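Endo-beta-N-acetylglucosaminidase F1 (PDB 6TCV) probably hydrolyses mammalian high-mannose N-glycans between the two N-acetylglucosamines of their core, as endo-beta-N-acetylglucosaminidases do. Local coordinates at residues 341-346 against 362-367; 406-411 against 434-439. The protein carries 2 engineered substitutions. All blocks are in the same frame, centred on the assembly; numbering follows the deposited sequence.

Contact 1: residues 341-346 against 362-367; sequences GVDAKE and IGQMTK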
ATOM      1  N   GLY A 341     -21.437   5.723  -0.513  1.00 22.23           N
ATOM      2  CA  GLY A 341     -21.599   5.897   0.908  1.00 21.97           C
ATOM      3  C   GLY A 341     -20.453   5.399   1.754  1.00 20.57           C
ATOM      4  O   GLY A 341     -20.520   5.515   2.983  1.00 24.00           O
ATOM      5  N   VAL A 342     -19.347   4.992   1.169  1.00 19.91           N
ATOM      6  CA  VAL A 342     -18.234   4.429   1.910  1.00 18.28           C
ATOM      7  C   VAL A 342     -17.118   5.455   1.953  1.00 17.95           C
ATOM      8  O   VAL A 342     -16.651   5.935   0.901  1.00 17.28           O
ATOM      9  CB  VAL A 342     -17.707   3.126   1.267  1.00 17.91           C
ATOM     10  CG1 VAL A 342     -16.574   2.557   2.059  1.00 19.08           C
ATOM     11  CG2 VAL A 342     -18.826   2.085   1.164  1.00 20.67           C
ATOM     12  N   ASP A 343     -16.666   5.766   3.174  1.00 17.36           N
ATOM     13  CA  ASP A 343     -15.634   6.773   3.378  1.00 16.73           C
ATOM     14  C   ASP A 343     -14.277   6.338   2.909  1.00 16.90           C
ATOM     15  O   ASP A 343     -13.898   5.169   3.012  1.00 17.29           O
ATOM     16  CB  ASP A 343     -15.553   7.099   4.859  1.00 18.71           C
ATOM     17  CG  ASP A 343     -14.589   8.209   5.146  1.00 19.38           C
ATOM     18  OD1 ASP A 343     -15.022   9.352   5.056  1.00 22.80           O
ATOM     19  OD2 ASP A 343     -13.462   7.894   5.637  1.00 20.70           O
ATOM     20  N   ALA A 344     -13.519   7.336   2.438  1.00 15.95           N
ATOM     21  CA  ALA A 344     -12.190   7.112   1.899  1.00 15.26           C
ATOM     22  C   ALA A 344     -11.215   6.411   2.832  1.00 15.33           C
ATOM     23  O   ALA A 344     -10.291   5.751   2.343  1.00 15.69           O
ATOM     24  CB  ALA A 344     -11.571   8.453   1.486  1.00 17.20           C
ATOM     25  N   LYS A 345     -11.371   6.508   4.159  1.00 15.40           N
ATOM     26  CA  LYS A 345     -10.454   5.759   5.031  1.00 15.82           C
ATOM     27  C   LYS A 345     -10.485   4.258   4.722  1.00 16.47           C
ATOM     28  O   LYS A 345      -9.492   3.540   4.962  1.00 15.83           O
ATOM     29  CB  LYS A 345     -10.697   6.033   6.480  1.00 16.61           C
ATOM     30  CG  LYS A 345      -9.581   5.580   7.392  1.00 20.11           C
ATOM     31  CD  LYS A 345      -9.855   5.921   8.864  1.00 21.65           C
ATOM     32  CE  LYS A 345      -8.793   5.344   9.742  1.00 22.58           C
ATOM     33  NZ  LYS A 345      -8.988   5.682  11.176  1.00 24.36           N
ATOM     34  N   GLU A 346     -11.598   3.770   4.188  1.00 15.86           N
ATOM     35  CA  GLU A 346     -11.753   2.351   3.899  1.00 17.30           C
ATOM     36  C   GLU A 346     -11.063   1.959   2.598  1.00 15.87           C
ATOM     37  O   GLU A 346     -10.972   0.752   2.327  1.00 18.07           O
ATOM     38  CB  GLU A 346     -13.233   2.012   3.795  1.00 17.21           C
ATOM     39  CG  GLU A 346     -14.107   2.265   5.020  1.00 18.95           C
ATOM     40  CD  GLU A 346     -14.142   1.141   6.056  1.00 22.78           C
ATOM     41  OE1 GLU A 346     -13.577   0.041   5.829  1.00 22.67           O
ATOM     42  OE2 GLU A 346     -14.895   1.295   7.077  1.00 23.52           O
ATOM     43  N   ILE A 362      -8.605  13.191   3.677  1.00 17.37           N
ATOM     44  CA  ILE A 362     -10.010  13.490   3.403  1.00 17.73           C
ATOM     45  C   ILE A 362     -10.904  12.494   4.136  1.00 17.73           C
ATOM     46  O   ILE A 362     -10.470  11.438   4.561  1.00 18.12           O
ATOM     47  CB  ILE A 362     -10.306  13.513   1.896  1.00 17.89           C
ATOM     48  CG1 ILE A 362     -10.073  12.167   1.271  1.00 17.35           C
ATOM     49  CG2 ILE A 362      -9.395  14.567   1.233  1.00 18.39           C
ATOM     50  CD1 ILE A 362     -10.386  12.089  -0.230  1.00 18.75           C
ATOM     51  N   GLY A 363     -12.183  12.810   4.234  1.00 19.38           N
ATOM     52  CA  GLY A 363     -13.074  11.908   4.942  1.00 20.21           C
ATOM     53  C   GLY A 363     -12.645  11.695   6.373  1.00 18.44           C
ATOM     54  O   GLY A 363     -12.320  12.653   7.083  1.00 21.66           O
ATOM     55  N   GLN A 364     -12.664  10.433   6.814  0.51 19.75           N
ATOM     56  CA  GLN A 364     -12.235  10.073   8.160  0.51 19.53           C
ATOM     57  C   GLN A 364     -10.733   9.865   8.259  0.51 16.84           C
ATOM     58  O   GLN A 364     -10.243   9.555   9.350  0.51 20.14           O
ATOM     59  CB  GLN A 364     -12.911   8.774   8.656  0.51 18.35           C
ATOM     60  CG  GLN A 364     -14.394   8.890   8.955  0.51 21.44           C
ATOM     61  CD  GLN A 364     -15.023   7.602   9.485  0.51 29.13           C
ATOM     62  OE1 GLN A 364     -14.487   6.941  10.377  0.51 27.98           O
ATOM     63  NE2 GLN A 364     -16.172   7.245   8.929  0.51 31.16           N
ATOM     64  N   MET A 365      -9.989   9.978   7.143  1.00 16.33           N
ATOM     65  CA  MET A 365      -8.562   9.747   7.221  1.00 16.00           C
ATOM     66  C   MET A 365      -7.938  10.792   8.137  1.00 17.71           C
ATOM     67  O   MET A 365      -8.525  11.832   8.440  1.00 18.27           O
ATOM     68  CB  MET A 365      -7.929  10.001   5.845  1.00 16.92           C
ATOM     69  CG  MET A 365      -8.432   9.083   4.767  1.00 16.27           C
ATOM     70  SD  MET A 365      -7.929   9.559   3.090  1.00 16.25           S
ATOM     71  CE  MET A 365      -6.162   9.191   3.122  1.00 15.36           C
ATOM     72  N   THR A 366      -6.759  10.470   8.640  1.00 17.49           N
ATOM     73  CA  THR A 366      -5.911  11.386   9.397  1.00 17.69           C
ATOM     74  C   THR A 366      -4.587  11.546   8.674  1.00 15.93           C
ATOM     75  O   THR A 366      -4.299  10.870   7.687  1.00 15.80           O
ATOM     76  CB  THR A 366      -5.699  10.954  10.851  1.00 19.65           C
ATOM     77  OG1 THR A 366      -4.735   9.904  10.883  1.00 20.58           O
ATOM     78  CG2 THR A 366      -7.040  10.573  11.538  1.00 21.32           C
ATOM     79  N   LYS A 367      -3.721  12.402   9.205  0.57 18.48           N
ATOM     80  CA  LYS A 367      -2.381  12.528   8.659  0.57 17.65           C
ATOM     81  C   LYS A 367      -1.555  11.256   8.815  0.57 17.22           C
ATOM     82  O   LYS A 367      -0.510  11.151   8.171  0.57 16.41           O
ATOM     83  CB  LYS A 367      -1.690  13.766   9.219  0.57 18.44           C
ATOM     84  CG  LYS A 367      -2.159  15.057   8.514  0.57 22.31           C
ATOM     85  CD  LYS A 367      -1.556  16.287   9.186  0.57 22.09           C
ATOM     86  CE  LYS A 367      -2.321  16.633  10.451  0.57 22.41           C
ATOM     87  NZ  LYS A 367      -1.700  17.779  11.164  0.57 26.49           N
TER
HETATM   88  O   HOH W   1     -10.271   8.243  11.680  1.00 28.24           O

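Contact 2: residues 406-411 against 434-439; sequences PSPAKY and TIFYKK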
ATOM      1  N   PRO A 406      15.639   6.715  -6.373  1.00 13.32           N
ATOM      2  CA  PRO A 406      17.035   6.590  -5.950  1.00 14.06           C
ATOM      3  C   PRO A 406      17.789   5.726  -6.948  1.00 14.56           C
ATOM      4  O   PRO A 406      17.228   4.812  -7.555  1.00 14.68           O
ATOM      5  CB  PRO A 406      16.917   5.849  -4.628  1.00 15.58           C
ATOM      6  CG  PRO A 406      15.762   4.962  -4.838  1.00 14.34           C
ATOM      7  CD  PRO A 406      14.758   5.788  -5.646  1.00 14.07           C
ATOM      8  N   SER A 407      19.089   5.952  -7.107  1.00 14.52           N
ATOM      9  CA  SER A 407      19.923   5.056  -7.907  0.83 15.09           C
ATOM     10  C   SER A 407      21.289   4.933  -7.245  1.00 14.61           C
ATOM     11  O   SER A 407      21.774   5.892  -6.619  1.00 14.97           O
ATOM     12  CB  SER A 407      20.138   5.572  -9.337  0.83 17.19           C
ATOM     13  OG  SER A 407      20.754   6.844  -9.316  0.83 18.50           O
ATOM     14  N   PRO A 408      21.953   3.777  -7.395  1.00 14.95           N
ATOM     15  CA  PRO A 408      23.254   3.598  -6.733  1.00 14.77           C
ATOM     16  C   PRO A 408      24.272   4.675  -7.074  1.00 15.14           C
ATOM     17  O   PRO A 408      25.025   5.108  -6.198  1.00 15.75           O
ATOM     18  CB  PRO A 408      23.671   2.197  -7.216  1.00 15.85           C
ATOM     19  CG  PRO A 408      22.346   1.474  -7.428  1.00 16.01           C
ATOM     20  CD  PRO A 408      21.415   2.509  -7.956  1.00 16.21           C
ATOM     21  N   ALA A 409      24.297   5.156  -8.324  1.00 16.43           N
ATOM     22  CA  ALA A 409      25.241   6.198  -8.693  1.00 18.23           C
ATOM     23  C   ALA A 409      25.046   7.492  -7.923  1.00 16.63           C
ATOM     24  O   ALA A 409      25.964   8.332  -7.898  1.00 19.03           O
ATOM     25  CB  ALA A 409      25.231   6.458 -10.201  1.00 23.15           C
ATOM     26  N   LYS A 410      23.848   7.709  -7.387  1.00 16.25           N
ATOM     27  CA  LYS A 410      23.551   8.910  -6.627  1.00 16.24           C
ATOM     28  C   LYS A 410      23.396   8.621  -5.147  1.00 14.82           C
ATOM     29  O   LYS A 410      22.868   9.453  -4.394  1.00 15.88           O
ATOM     30  CB  LYS A 410      22.311   9.648  -7.153  1.00 16.96           C
ATOM     31  CG  LYS A 410      22.453  10.082  -8.600  1.00 19.07           C
ATOM     32  CD  LYS A 410      21.273  10.926  -9.070  1.00 21.03           C
ATOM     33  CE  LYS A 410      21.481  11.413 -10.489  1.00 26.01           C
ATOM     34  NZ  LYS A 410      22.541  12.450 -10.575  1.00 37.77           N
ATOM     35  N   TYR A 411      23.906   7.488  -4.654  1.00 13.65           N
ATOM     36  CA  TYR A 411      23.724   7.170  -3.242  1.00 13.63           C
ATOM     37  C   TYR A 411      24.382   8.211  -2.340  1.00 15.03           C
ATOM     38  O   TYR A 411      23.891   8.426  -1.233  1.00 15.67           O
ATOM     39  CB  TYR A 411      24.273   5.782  -2.918  1.00 14.54           C
ATOM     40  CG  TYR A 411      23.320   4.600  -3.118  1.00 13.24           C
ATOM     41  CD1 TYR A 411      22.030   4.765  -3.578  1.00 13.39           C
ATOM     42  CD2 TYR A 411      23.724   3.326  -2.776  1.00 13.39           C
ATOM     43  CE1 TYR A 411      21.143   3.676  -3.699  1.00 14.05           C
ATOM     44  CE2 TYR A 411      22.854   2.246  -2.909  1.00 12.68           C
ATOM     45  CZ  TYR A 411      21.601   2.434  -3.405  1.00 12.81           C
ATOM     46  OH  TYR A 411      20.730   1.357  -3.554  1.00 13.71           O
ATOM     47  N   THR A 434      26.507  -0.372   1.959  1.00 15.25           N
ATOM     48  CA  THR A 434      27.622  -1.244   1.624  1.00 16.16           C
ATOM     49  C   THR A 434      27.371  -2.124   0.425  1.00 15.72           C
ATOM     50  O   THR A 434      28.340  -2.698  -0.088  1.00 17.60           O
ATOM     51  CB  THR A 434      27.978  -2.142   2.810  1.00 17.40           C
ATOM     52  OG1 THR A 434      26.832  -2.924   3.075  1.00 21.11           O
ATOM     53  CG2 THR A 434      28.403  -1.370   4.032  1.00 20.56           C
ATOM     54  N   ILE A 435      26.141  -2.270  -0.052  0.70 15.39           N
ATOM     55  CA  ILE A 435      25.923  -3.009  -1.288  0.70 17.57           C
ATOM     56  C   ILE A 435      24.925  -2.271  -2.170  0.70 15.93           C
ATOM     57  O   ILE A 435      24.234  -1.346  -1.755  0.70 15.20           O
ATOM     58  CB  ILE A 435      25.484  -4.479  -1.089  0.70 20.02           C
ATOM     59  CG1 ILE A 435      24.321  -4.612  -0.093  0.70 15.90           C
ATOM     60  CG2 ILE A 435      26.688  -5.352  -0.643  0.70 20.10           C
ATOM     61  CD1 ILE A 435      22.987  -4.046  -0.481  0.70 15.68           C
ATOM     62  N   PHE A 436      24.859  -2.723  -3.414  1.00 14.76           N
ATOM     63  CA  PHE A 436      23.885  -2.258  -4.392  1.00 13.99           C
ATOM     64  C   PHE A 436      23.660  -3.387  -5.390  1.00 14.95           C
ATOM     65  O   PHE A 436      24.401  -4.375  -5.424  1.00 14.87           O
ATOM     66  CB  PHE A 436      24.353  -0.954  -5.093  1.00 13.83           C
ATOM     67  CG  PHE A 436      25.377  -1.172  -6.179  1.00 15.81           C
ATOM     68  CD1 PHE A 436      26.724  -1.336  -5.850  1.00 16.21           C
ATOM     69  CD2 PHE A 436      24.999  -1.246  -7.521  1.00 15.83           C
ATOM     70  CE1 PHE A 436      27.658  -1.570  -6.833  1.00 17.79           C
ATOM     71  CE2 PHE A 436      25.950  -1.484  -8.480  1.00 16.31           C
ATOM     72  CZ  PHE A 436      27.244  -1.672  -8.117  1.00 18.51           C
ATOM     73  N   TYR A 437      22.632  -3.220  -6.205  1.00 13.89           N
ATOM     74  CA  TYR A 437      22.233  -4.191  -7.219  1.00 13.98           C
ATOM     75  C   TYR A 437      22.189  -3.505  -8.575  1.00 14.02           C
ATOM     76  O   TYR A 437      21.730  -2.369  -8.698  1.00 14.57           O
ATOM     77  CB  TYR A 437      20.864  -4.776  -6.893  1.00 14.55           C
ATOM     78  CG  TYR A 437      20.896  -5.617  -5.619  1.00 13.55           C
ATOM     79  CD1 TYR A 437      20.803  -5.042  -4.365  1.00 12.63           C
ATOM     80  CD2 TYR A 437      20.966  -6.972  -5.705  1.00 13.55           C
ATOM     81  CE1 TYR A 437      20.802  -5.817  -3.218  1.00 13.20           C
ATOM     82  CE2 TYR A 437      20.965  -7.765  -4.547  1.00 14.59           C
ATOM     83  CZ  TYR A 437      20.874  -7.158  -3.321  1.00 13.08           C
ATOM     84  OH  TYR A 437      20.870  -7.985  -2.197  1.00 15.53           O
ATOM     85  N   LYS A 438      22.620  -4.242  -9.575  1.00 14.63           N
ATOM     86  CA  LYS A 438      22.540  -3.846 -10.970  1.00 14.82           C
ATOM     87  C   LYS A 438      21.206  -4.249 -11.571  1.00 16.26           C
ATOM     88  O   LYS A 438      20.558  -5.190 -11.126  1.00 15.54           O
ATOM     89  CB  LYS A 438      23.710  -4.440 -11.788  1.00 16.67           C
ATOM     90  CG  LYS A 438      25.090  -3.991 -11.320  1.00 17.97           C
ATOM     91  CD  LYS A 438      26.188  -4.487 -12.254  1.00 19.51           C
ATOM     92  CE  LYS A 438      27.538  -3.903 -11.780  1.00 27.24           C
ATOM     93  NZ  LYS A 438      28.497  -4.305 -12.839  1.00 43.11           N
ATOM     94  N   LYS A 439      20.800  -3.558 -12.625  1.00 16.60           N
ATOM     95  CA  LYS A 439      19.507  -3.834 -13.242  1.00 16.38           C
ATOM     96  C   LYS A 439      19.416  -5.316 -13.648  1.00 15.81           C
ATOM     97  O   LYS A 439      20.319  -5.850 -14.289  1.00 17.05           O
ATOM     98  CB  LYS A 439      19.297  -2.904 -14.448  1.00 19.29           C
ATOM     99  CG  LYS A 439      17.946  -3.095 -15.172  1.00 19.28           C
ATOM    100  CD  LYS A 439      17.761  -2.132 -16.332  1.00 19.80           C
ATOM    101  CE  LYS A 439      16.469  -2.454 -17.083  1.00 20.39           C
ATOM    102  NZ  LYS A 439      16.380  -1.665 -18.276  1.00 21.32           N
TER

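Contact 1: residues 341-346 against 362-367
The D343 carboxylate meets the backbone N-H of Q364 and also takes one from K345. These two donors come to OD2 from opposite faces of the carboxylate plane. Q364 N bonds to the syn lone pair of D343 OD2 at 2.9 Å, with an N-H...O angle of 157°. K345 N, also 2.9 Å from D343 OD2, approaches from above the plane, 46° out of it. At the other oxygen, Q364 N makes a weak bond of 3.1 Å to D343 OD1. With chi1 at -175°, the D343 side chain extends away from its backbone N, and the carboxylate reaches the facing loop. The bond from K345 N to D343 OD2 closes an Asx turn. In the facing segment, I362 to M365 form a type II' beta turn, and G363 takes the positive phi that this turn needs. A CB on G363 would run into D343 OD1. The turn belongs to the loop between strands 350-353 and 371-376, within what is probably the beta/alpha barrel of a family 18 glycosidase. Replacing D343 with an alanine would probably leave the N-H groups of Q364 and K345 without this acceptor and the two turns less firmly joined. Apolar contacts accompany these bonds. CB of A344 touches I362 CG1 at 4.0 Å and M365 SD at 4.1 Å. M365 CG packs on K345 CA at 3.9 Å. The extended K345 chain passes Q364 O, and a water links that oxygen to K345 NZ. NZ also bonds to S30 O, in the N-terminal domain.

Contact 2: residues 406-411 against 434-439
F436 packs against P408 from its CB onward. CB lies 3.9 Å from both CB and CG of P408. The same F436 CB is 4.2 Å from CE2 of Y411, which it meets obliquely. At the next atom, F436 CG is 3.9 Å from P408 CB. The closest approach comes at CD2, 3.7 Å from P408 CB, and P408 CG is almost as near. Beyond CD2 the ring leaves the proline, and CZ, at the tip of the F436 ring, is 5.3 Å from P408 CB. The two side chains cross at about a right angle. CG of F436 sits between its backbone N and carbonyl carbon (chi1 79°), which brings one ortho carbon of the ring to the proline. P408 also covers Y411: its CA stands 3.5 Å above the plane of the Y411 ring, over the centre. At the edge of that ring, CE2 is 4.0 Å from I435 O, which lies near the ring plane. P408 is in a short 3-10 segment between strand 400-404 and helix 411-416, and K410 is the N-cap of that helix. F436 is in strand 435-436, which pairs antiparallel with 445-446 as a hairpin near the C-terminus. The contact therefore sets the hairpin against the start of the helix. S186 OG hydrogen-bonds to both Y411 OH and I435 O, and N183 OD1 bonds to Y437 N. No hydrogen bond joins 406-411 directly to 434-439. Their meeting rests mainly on van der Waals packing, with S186 OG as a polar link between them.

How the contacts relate
Contact 1 closes along the chain before contact 2 opens. The two lie on opposite sides of the chain's centre. Their centres are 37 Å apart and their nearest atoms about 21 Å, so they do not touch. Contact 1 lies beside the N-terminal domain, where E346 OE2 also bonds to V33 N. Contact 2 has the bound glycan in its neighbourhood: the side chain of P408 is about 11 Å from a mannose. That glycan is the Man9GlcNAc2Asn substrate in the crystal, so the site it marks has contact 2 nearby without touching it. Contact 1 centres on the D343 carboxylate, contact 2 on a proline and aromatic rings.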